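Local coordinates for 3-oxosteroid 1-dehydrogenase (Sterolibacterium denitrificans, PDB 7P18), which probably catalyses FAD-dependent 1,2-desaturation of 3-oxosteroids, passing the electrons to an acceptor and leaving a 3-oxo-Delta(1)-steroid, at residues A[63-73]-A[119-130]. Numbering follows the deposited sequence.
Sequences IKDSFDEALTY and YQHLPGAKPGGR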
ATOM      1  N   ILE A  63      11.667 -16.332 -14.683  1.00 23.40           N
ATOM      2  CA  ILE A  63      10.944 -17.621 -14.737  1.00 23.60           C
ATOM      3  C   ILE A  63       9.777 -17.492 -15.716  1.00 22.75           C
ATOM      4  O   ILE A  63       9.360 -16.366 -16.077  1.00 22.10           O
ATOM      5  CB  ILE A  63      10.506 -18.063 -13.337  1.00 25.04           C
ATOM      6  CG1 ILE A  63       9.551 -17.052 -12.678  1.00 27.60           C
ATOM      7  CG2 ILE A  63      11.725 -18.355 -12.478  1.00 27.51           C
ATOM      8  CD1 ILE A  63       8.886 -17.598 -11.441  1.00 29.98           C
ATOM      9  N   LYS A  64       9.211 -18.617 -16.120  1.00 23.15           N
ATOM     10  CA  LYS A  64       8.145 -18.557 -17.143  1.00 24.56           C
ATOM     11  C   LYS A  64       6.799 -18.285 -16.462  1.00 25.44           C
ATOM     12  O   LYS A  64       6.531 -18.791 -15.365  1.00 26.08           O
ATOM     13  CB  LYS A  64       8.130 -19.783 -18.060  1.00 29.62           C
ATOM     14  CG  LYS A  64       7.866 -19.455 -19.541  1.00 31.03           C
ATOM     15  CD  LYS A  64       8.918 -18.534 -20.207  1.00 30.11           C
ATOM     16  CE  LYS A  64       8.439 -17.951 -21.523  1.00 28.37           C
ATOM     17  NZ  LYS A  64       9.570 -17.308 -22.284  1.00 28.35           N
ATOM     18  N   ASP A  65       5.979 -17.518 -17.158  1.00 22.67           N
ATOM     19  CA  ASP A  65       4.619 -17.124 -16.730  1.00 24.10           C
ATOM     20  C   ASP A  65       3.745 -17.059 -17.981  1.00 25.76           C
ATOM     21  O   ASP A  65       4.260 -17.227 -19.123  1.00 23.18           O
ATOM     22  CB  ASP A  65       4.678 -15.777 -16.005  1.00 22.65           C
ATOM     23  CG  ASP A  65       3.490 -15.505 -15.095  1.00 24.22           C
ATOM     24  OD1 ASP A  65       2.618 -16.386 -14.978  1.00 22.61           O
ATOM     25  OD2 ASP A  65       3.433 -14.375 -14.549  1.00 20.80           O
ATOM     26  N   SER A  66       2.457 -16.862 -17.796  1.00 24.58           N
ATOM     27  CA  SER A  66       1.507 -16.816 -18.920  1.00 26.46           C
ATOM     28  C   SER A  66       0.233 -16.136 -18.483  1.00 27.70           C
ATOM     29  O   SER A  66      -0.113 -16.197 -17.289  1.00 24.68           O
ATOM     30  CB  SER A  66       1.194 -18.205 -19.453  1.00 24.93           C
ATOM     31  OG  SER A  66       0.569 -19.035 -18.506  1.00 23.97           O
ATOM     32  N   PHE A  67      -0.435 -15.571 -19.468  1.00 27.37           N
ATOM     33  CA  PHE A  67      -1.772 -14.972 -19.336  1.00 28.23           C
ATOM     34  C   PHE A  67      -2.710 -15.990 -18.674  1.00 25.23           C
ATOM     35  O   PHE A  67      -3.444 -15.639 -17.714  1.00 23.41           O
ATOM     36  CB  PHE A  67      -2.259 -14.543 -20.717  1.00 28.28           C
ATOM     37  CG  PHE A  67      -3.605 -13.869 -20.706  1.00 26.57           C
ATOM     38  CD1 PHE A  67      -4.768 -14.613 -20.761  1.00 29.73           C
ATOM     39  CD2 PHE A  67      -3.692 -12.491 -20.653  1.00 26.21           C
ATOM     40  CE1 PHE A  67      -6.014 -13.991 -20.789  1.00 25.40           C
ATOM     41  CE2 PHE A  67      -4.926 -11.864 -20.650  1.00 26.20           C
ATOM     42  CZ  PHE A  67      -6.082 -12.615 -20.728  1.00 27.44           C
ATOM     43  N   ASP A  68      -2.742 -17.219 -19.165  1.00 24.80           N
ATOM     44  CA  ASP A  68      -3.742 -18.201 -18.655  1.00 24.54           C
ATOM     45  C   ASP A  68      -3.445 -18.590 -17.192  1.00 24.48           C
ATOM     46  O   ASP A  68      -4.403 -18.758 -16.411  1.00 22.15           O
ATOM     47  CB  ASP A  68      -3.809 -19.449 -19.525  1.00 26.78           C
ATOM     48  CG  ASP A  68      -5.047 -20.273 -19.252  1.00 26.79           C
ATOM     49  OD1 ASP A  68      -6.160 -19.717 -19.355  1.00 28.74           O
ATOM     50  OD2 ASP A  68      -4.873 -21.414 -18.832  1.00 29.88           O
ATOM     51  N   GLU A  69      -2.182 -18.748 -16.804  1.00 23.39           N
ATOM     52  CA  GLU A  69      -1.848 -19.040 -15.381  1.00 22.59           C
ATOM     53  C   GLU A  69      -2.302 -17.864 -14.482  1.00 19.78           C
ATOM     54  O   GLU A  69      -2.876 -18.132 -13.390  1.00 20.48           O
ATOM     55  CB  GLU A  69      -0.348 -19.306 -15.205  1.00 23.72           C
ATOM     56  CG  GLU A  69       0.096 -20.673 -15.693  1.00 26.35           C
ATOM     57  CD  GLU A  69       1.592 -20.716 -15.829  1.00 22.32           C
ATOM     58  OE1 GLU A  69       2.113 -20.007 -16.728  1.00 27.94           O
ATOM     59  OE2 GLU A  69       2.231 -21.381 -14.988  1.00 22.64           O
ATOM     60  N   ALA A  70      -2.034 -16.624 -14.899  1.00 21.22           N
ATOM     61  CA  ALA A  70      -2.380 -15.400 -14.159  1.00 22.48           C
ATOM     62  C   ALA A  70      -3.903 -15.291 -14.045  1.00 22.83           C
ATOM     63  O   ALA A  70      -4.407 -14.867 -12.974  1.00 20.63           O
ATOM     64  CB  ALA A  70      -1.746 -14.194 -14.793  1.00 21.26           C
ATOM     65  N   LEU A  71      -4.630 -15.670 -15.083  1.00 21.12           N
ATOM     66  CA  LEU A  71      -6.115 -15.628 -15.040  1.00 22.19           C
ATOM     67  C   LEU A  71      -6.611 -16.699 -14.068  1.00 20.71           C
ATOM     68  O   LEU A  71      -7.535 -16.412 -13.288  1.00 24.16           O
ATOM     69  CB  LEU A  71      -6.723 -15.814 -16.444  1.00 22.37           C
ATOM     70  CG  LEU A  71      -8.255 -15.815 -16.476  1.00 22.00           C
ATOM     71  CD1 LEU A  71      -8.808 -14.460 -16.050  1.00 23.04           C
ATOM     72  CD2 LEU A  71      -8.774 -16.190 -17.856  1.00 25.01           C
ATOM     73  N   THR A  72      -6.038 -17.904 -14.081  1.00 21.24           N
ATOM     74  CA  THR A  72      -6.395 -18.975 -13.132  1.00 20.26           C
ATOM     75  C   THR A  72      -6.261 -18.451 -11.694  1.00 21.28           C
ATOM     76  O   THR A  72      -7.189 -18.594 -10.886  1.00 21.00           O
ATOM     77  CB  THR A  72      -5.558 -20.220 -13.420  1.00 23.02           C
ATOM     78  OG1 THR A  72      -6.006 -20.744 -14.680  1.00 23.85           O
ATOM     79  CG2 THR A  72      -5.695 -21.254 -12.331  1.00 22.38           C
ATOM     80  N   TYR A  73      -5.117 -17.868 -11.396  1.00 20.45           N
ATOM     81  CA  TYR A  73      -4.807 -17.272 -10.076  1.00 18.48           C
ATOM     82  C   TYR A  73      -5.830 -16.181  -9.721  1.00 18.84           C
ATOM     83  O   TYR A  73      -6.363 -16.254  -8.607  1.00 19.60           O
ATOM     84  CB  TYR A  73      -3.385 -16.767 -10.076  1.00 18.13           C
ATOM     85  CG  TYR A  73      -2.876 -16.277  -8.750  1.00 18.40           C
ATOM     86  CD1 TYR A  73      -2.525 -17.169  -7.751  1.00 19.37           C
ATOM     87  CD2 TYR A  73      -2.706 -14.928  -8.506  1.00 22.40           C
ATOM     88  CE1 TYR A  73      -2.009 -16.738  -6.531  1.00 20.42           C
ATOM     89  CE2 TYR A  73      -2.192 -14.487  -7.297  1.00 19.43           C
ATOM     90  CZ  TYR A  73      -1.807 -15.387  -6.319  1.00 19.88           C
ATOM     91  OH  TYR A  73      -1.289 -14.947  -5.111  1.00 18.82           O
ATOM     92  N   TYR A 119      -0.513 -15.972  -2.299  1.00 20.86           N
ATOM     93  CA  TYR A 119      -1.385 -17.144  -2.111  1.00 19.81           C
ATOM     94  C   TYR A 119      -0.747 -18.352  -2.805  1.00 23.27           C
ATOM     95  O   TYR A 119      -1.150 -18.726  -3.915  1.00 20.95           O
ATOM     96  CB  TYR A 119      -2.797 -16.892  -2.650  1.00 20.79           C
ATOM     97  CG  TYR A 119      -3.511 -15.677  -2.117  1.00 20.32           C
ATOM     98  CD1 TYR A 119      -3.714 -15.467  -0.755  1.00 23.20           C
ATOM     99  CD2 TYR A 119      -4.025 -14.738  -2.988  1.00 19.01           C
ATOM    100  CE1 TYR A 119      -4.377 -14.326  -0.294  1.00 22.31           C
ATOM    101  CE2 TYR A 119      -4.694 -13.612  -2.538  1.00 20.24           C
ATOM    102  CZ  TYR A 119      -4.919 -13.434  -1.189  1.00 20.61           C
ATOM    103  OH  TYR A 119      -5.595 -12.316  -0.793  1.00 19.80           O
ATOM    104  N   GLN A 120       0.293 -18.922  -2.194  1.00 22.09           N
ATOM    105  CA  GLN A 120       1.070 -19.997  -2.844  1.00 22.15           C
ATOM    106  C   GLN A 120       0.180 -21.246  -2.982  1.00 23.62           C
ATOM    107  O   GLN A 120       0.484 -22.093  -3.842  1.00 25.57           O
ATOM    108  CB  GLN A 120       2.330 -20.301  -2.039  1.00 21.98           C
ATOM    109  CG  GLN A 120       3.377 -19.204  -2.157  1.00 20.96           C
ATOM    110  CD  GLN A 120       3.915 -19.035  -3.552  1.00 20.60           C
ATOM    111  OE1 GLN A 120       4.354 -19.990  -4.163  1.00 21.88           O
ATOM    112  NE2 GLN A 120       3.836 -17.809  -4.084  1.00 19.93           N
ATOM    113  N   HIS A 121      -0.871 -21.371  -2.178  1.00 21.23           N
ATOM    114  CA  HIS A 121      -1.800 -22.530  -2.237  1.00 21.78           C
ATOM    115  C   HIS A 121      -2.774 -22.420  -3.422  1.00 23.42           C
ATOM    116  O   HIS A 121      -3.486 -23.388  -3.648  1.00 24.72           O
ATOM    117  CB  HIS A 121      -2.558 -22.646  -0.940  1.00 24.82           C
ATOM    118  CG  HIS A 121      -3.337 -21.412  -0.613  1.00 24.38           C
ATOM    119  ND1 HIS A 121      -2.754 -20.320   0.062  1.00 24.78           N
ATOM    120  CD2 HIS A 121      -4.606 -21.042  -0.902  1.00 23.73           C
ATOM    121  CE1 HIS A 121      -3.674 -19.380   0.219  1.00 26.12           C
ATOM    122  NE2 HIS A 121      -4.799 -19.778  -0.384  1.00 24.39           N
ATOM    123  N   LEU A 122      -2.909 -21.272  -4.080  1.00 21.28           N
ATOM    124  CA  LEU A 122      -3.880 -21.122  -5.199  1.00 21.88           C
ATOM    125  C   LEU A 122      -3.247 -21.577  -6.502  1.00 23.37           C
ATOM    126  O   LEU A 122      -2.047 -21.405  -6.722  1.00 23.07           O
ATOM    127  CB  LEU A 122      -4.363 -19.675  -5.285  1.00 20.81           C
ATOM    128  CG  LEU A 122      -5.306 -19.239  -4.164  1.00 22.18           C
ATOM    129  CD1 LEU A 122      -5.834 -17.846  -4.458  1.00 24.30           C
ATOM    130  CD2 LEU A 122      -6.466 -20.232  -3.937  1.00 23.02           C
ATOM    131  N   PRO A 123      -4.033 -22.115  -7.448  1.00 21.54           N
ATOM    132  CA  PRO A 123      -3.472 -22.500  -8.738  1.00 20.90           C
ATOM    133  C   PRO A 123      -3.005 -21.258  -9.483  1.00 23.30           C
ATOM    134  O   PRO A 123      -3.627 -20.212  -9.317  1.00 22.28           O
ATOM    135  CB  PRO A 123      -4.632 -23.187  -9.460  1.00 20.53           C
ATOM    136  CG  PRO A 123      -5.848 -22.537  -8.838  1.00 21.02           C
ATOM    137  CD  PRO A 123      -5.482 -22.321  -7.378  1.00 22.54           C
ATOM    138  N   GLY A 124      -1.904 -21.378 -10.240  1.00 20.93           N
ATOM    139  CA  GLY A 124      -1.409 -20.269 -11.067  1.00 21.14           C
ATOM    140  C   GLY A 124      -0.518 -19.271 -10.325  1.00 21.41           C
ATOM    141  O   GLY A 124      -0.130 -18.255 -10.942  1.00 22.37           O
ATOM    142  N   ALA A 125      -0.194 -19.544  -9.079  1.00 21.33           N
ATOM    143  CA  ALA A 125       0.719 -18.748  -8.231  1.00 21.57           C
ATOM    144  C   ALA A 125       2.134 -18.867  -8.775  1.00 23.10           C
ATOM    145  O   ALA A 125       2.453 -19.906  -9.329  1.00 20.76           O
ATOM    146  CB  ALA A 125       0.685 -19.221  -6.817  1.00 22.35           C
ATOM    147  N   LYS A 126       2.933 -17.821  -8.608  1.00 22.87           N
ATOM    148  CA  LYS A 126       4.375 -17.844  -8.962  1.00 21.20           C
ATOM    149  C   LYS A 126       5.195 -17.587  -7.709  1.00 23.47           C
ATOM    150  O   LYS A 126       4.760 -16.905  -6.761  1.00 20.63           O
ATOM    151  CB  LYS A 126       4.615 -16.853 -10.098  1.00 21.35           C
ATOM    152  CG  LYS A 126       3.992 -17.263 -11.423  1.00 22.81           C
ATOM    153  CD  LYS A 126       4.682 -18.494 -12.059  1.00 21.82           C
ATOM    154  CE  LYS A 126       3.816 -19.092 -13.152  1.00 24.17           C
ATOM    155  NZ  LYS A 126       4.531 -20.167 -13.890  1.00 26.01           N
ATOM    156  N   PRO A 127       6.420 -18.155  -7.676  1.00 21.89           N
ATOM    157  CA  PRO A 127       7.318 -18.002  -6.531  1.00 22.39           C
ATOM    158  C   PRO A 127       8.156 -16.713  -6.511  1.00 23.68           C
ATOM    159  O   PRO A 127       8.896 -16.496  -5.563  1.00 24.12           O
ATOM    160  CB  PRO A 127       8.193 -19.256  -6.676  1.00 21.09           C
ATOM    161  CG  PRO A 127       8.287 -19.459  -8.151  1.00 21.93           C
ATOM    162  CD  PRO A 127       6.911 -19.121  -8.683  1.00 23.94           C
ATOM    163  N   GLY A 128       8.032 -15.879  -7.545  1.00 22.46           N
ATOM    164  CA  GLY A 128       8.725 -14.587  -7.625  1.00 21.38           C
ATOM    165  C   GLY A 128       8.483 -13.931  -8.953  1.00 21.20           C
ATOM    166  O   GLY A 128       7.909 -14.577  -9.836  1.00 23.71           O
ATOM    167  N   GLY A 129       8.835 -12.669  -9.077  1.00 22.48           N
ATOM    168  CA  GLY A 129       9.036 -12.048 -10.390  1.00 22.38           C
ATOM    169  C   GLY A 129       7.814 -11.309 -10.909  1.00 21.99           C
ATOM    170  O   GLY A 129       8.013 -10.495 -11.804  1.00 23.45           O
ATOM    171  N   ARG A 130       6.586 -11.566 -10.412  1.00 20.38           N
ATOM    172  CA  ARG A 130       5.415 -10.768 -10.881  1.00 19.67           C
ATOM    173  C   ARG A 130       5.437  -9.371 -10.249  1.00 19.28           C
ATOM    174  O   ARG A 130       5.135  -8.387 -10.932  1.00 21.03           O
ATOM    175  CB  ARG A 130       4.097 -11.487 -10.570  1.00 21.03           C
ATOM    176  CG  ARG A 130       3.906 -12.822 -11.269  1.00 23.12           C
ATOM    177  CD  ARG A 130       2.498 -13.340 -11.031  1.00 22.15           C
ATOM    178  NE  ARG A 130       2.110 -14.376 -11.969  1.00 22.59           N
ATOM    179  CZ  ARG A 130       1.211 -15.338 -11.735  1.00 23.05           C
ATOM    180  NH1 ARG A 130       0.602 -15.466 -10.558  1.00 20.76           N
ATOM    181  NH2 ARG A 130       0.891 -16.164 -12.720  1.00 21.32           N
TER
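The capped N-terminal end of helix 67-78 and the residues leading into it pack against the loop before strand 131-138, and R130 joins them by a side-on salt bridge to D65. R130 NE meets D65 OD2 at 2.9 Å, almost straight at 178°, and NH2 reaches OD1. D65 OD2 also accepts from the backbone N of N57. Carboxylate and guanidinium planes are 34° apart. NH1 and NH2 also grip G124 O end-on, and D117 is a second anionic partner. K126 CG lies over one guanidinium face. From there the lysine bends at chi2 (-69°), and NZ bonds K64 O and E69 OE2, both at 2.8 Å. G124 sits against the helix, its CA 3.5 Å from E69 O, where a side chain would clash. Y73 OH accepts from Y119 N (3.1 Å) and also bonds P537. A125 CB lies 3.7 Å from Y73 CE1, and R130 NH1 is above one ring face. A methionine in place of R130 would probably leave D65 without its charged mate and G124 O without two donors. Beyond the contact, A70 packs on helix 84-104, L122 and P123 reach a later turn of helix 67-78, and R130 leads directly into strand 131-138.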